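Local coordinates for peptide methionine sulfoxide reductase msrA/msrB (Neisseria gonorrhoeae, PDB 2H30), which carries a thioredoxin-like N-terminal domain that can pass electrons from DsbD to its downstream methionine sulfoxide reductase domains, at residues L117-S120 against V121-S124. The protein carries 2 engineered substitutions. Residues are numbered along the deposited sequence; the frame is centred on the assembly and turned at random.
Sequences LNIS and VYPS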
loop_
_atom_site.group_PDB
_atom_site.type_symbol
_atom_site.label_atom_id
_atom_site.label_comp_id
_atom_site.label_asym_id
_atom_site.label_seq_id
_atom_site.Cartn_x
_atom_site.Cartn_y
_atom_site.Cartn_z
ATOM N N LEU A 117 -8.137 -9.600 2.098
ATOM C CA LEU A 117 -7.736 -9.111 3.393
ATOM C C LEU A 117 -8.862 -8.475 4.190
ATOM O O LEU A 117 -8.621 -7.995 5.312
ATOM C CB LEU A 117 -6.530 -8.148 3.245
ATOM C CG LEU A 117 -5.296 -8.715 2.572
ATOM C CD1 LEU A 117 -4.113 -7.697 2.673
ATOM C CD2 LEU A 117 -4.874 -9.994 3.117
ATOM N N ASN A 118 -10.090 -8.468 3.644
ATOM C CA ASN A 118 -11.228 -7.829 4.304
ATOM C C ASN A 118 -10.983 -6.336 4.598
ATOM O O ASN A 118 -11.338 -5.825 5.678
ATOM C CB ASN A 118 -11.657 -8.617 5.573
ATOM C CG ASN A 118 -13.000 -8.194 6.124
ATOM O OD1 ASN A 118 -13.888 -7.742 5.389
ATOM N ND2 ASN A 118 -13.145 -8.305 7.439
ATOM N N ILE A 119 -10.410 -5.658 3.591
ATOM C CA ILE A 119 -10.187 -4.220 3.728
ATOM C C ILE A 119 -11.425 -3.540 3.143
ATOM O O ILE A 119 -11.764 -3.786 1.993
ATOM C CB ILE A 119 -8.857 -3.782 3.132
ATOM C CG1 ILE A 119 -7.752 -4.308 4.124
ATOM C CG2 ILE A 119 -8.859 -2.245 2.960
ATOM C CD1 ILE A 119 -6.381 -3.913 3.814
ATOM N N SER A 120 -12.049 -2.678 3.944
ATOM C CA SER A 120 -13.284 -2.018 3.520
ATOM C C SER A 120 -13.247 -0.505 3.714
ATOM O O SER A 120 -14.188 0.228 3.273
ATOM C CB SER A 120 -14.534 -2.587 4.284
ATOM O OG SER A 120 -14.270 -2.543 5.687
ATOM N N VAL A 121 -12.196 -0.045 4.410
ATOM C CA VAL A 121 -12.066 1.369 4.720
ATOM C C VAL A 121 -10.694 1.843 4.318
ATOM O O VAL A 121 -9.750 1.090 4.344
ATOM C CB VAL A 121 -12.377 1.724 6.168
ATOM C CG1 VAL A 121 -13.791 1.224 6.596
ATOM C CG2 VAL A 121 -11.345 1.288 7.095
ATOM N N TYR A 122 -10.646 3.085 3.894
ATOM C CA TYR A 122 -9.371 3.675 3.450
ATOM C C TYR A 122 -9.059 4.918 4.238
ATOM O O TYR A 122 -10.002 5.674 4.675
ATOM C CB TYR A 122 -9.468 4.062 1.989
ATOM C CG TYR A 122 -9.692 2.913 1.016
ATOM C CD1 TYR A 122 -8.933 1.731 1.100
ATOM C CD2 TYR A 122 -10.602 3.031 -0.007
ATOM C CE1 TYR A 122 -9.078 0.710 0.131
ATOM C CE2 TYR A 122 -10.768 1.990 -0.944
ATOM C CZ TYR A 122 -9.985 0.868 -0.859
ATOM O OH TYR A 122 -10.070 -0.135 -1.772
ATOM N N PRO A 123 -7.765 5.190 4.403
ATOM C CA PRO A 123 -6.669 4.256 4.082
ATOM C C PRO A 123 -6.685 3.095 5.067
ATOM O O PRO A 123 -7.293 3.180 6.140
ATOM C CB PRO A 123 -5.407 5.094 4.343
ATOM C CG PRO A 123 -5.870 6.244 5.198
ATOM C CD PRO A 123 -7.315 6.432 5.070
ATOM N N SER A 124 -6.056 2.014 4.656
ATOM C CA SER A 124 -5.697 0.946 5.591
ATOM C C SER A 124 -4.351 0.427 5.171
ATOM O O SER A 124 -3.905 0.680 4.028
ATOM C CB SER A 124 -6.682 -0.238 5.510
ATOM O OG SER A 124 -7.920 0.118 6.147
#
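Ile-119 packs against Val-121, Tyr-122 and Ser-124 inside the cis-proline loop of a thioredoxin fold, the connection that leads from helix 112-116 into strand 124-128. The assignment rests on the cis peptide bond before Pro-123 and on the contacts that Tyr-122 and Pro-123 make with Cys-53, the second cysteine of what is probably the thioredoxin-type CxxC motif at the start of helix 51-64. At the upstream end, Asn-118 has left helical geometry with a positive phi and closes the preceding helix in a Schellman motif.

From CB the Ile-119 side chain splits two ways. Its CG2 methyl is anti to the backbone N (chi1, measured to CG1, is -73°), which carries it into the bend of the loop. There CG2 of Ile-119 lies 3.7 Å from O of Val-121. The same CG2 is 3.9 Å from CB of Ser-124. The methyl also meets the Tyr-122 ring obliquely, 4.1 Å from CG2 to CE1. The other branch runs through CG1 to CD1 of Ile-119, which reaches CB of Ser-124 at 4.1 Å. Both branches therefore converge on one serine CB. Phe-45 on strand 41-45 and Ile-137 on strand 134-139 also touch Ile-119, consistent with its burial against the central sheet.

On the outer side of the bend, Ser-120 OG and Val-121 CG1 lie alongside each other, 3.9 Å apart. Val-121 N is buried with no hydrogen-bond partner in the model, whereas Val-121 O has one: Ser-124 OG donates to Val-121 O across 2.7 Å. The C=O...OG angle of this bond is 139°, and the donor OG stands 41° above the carbonyl plane.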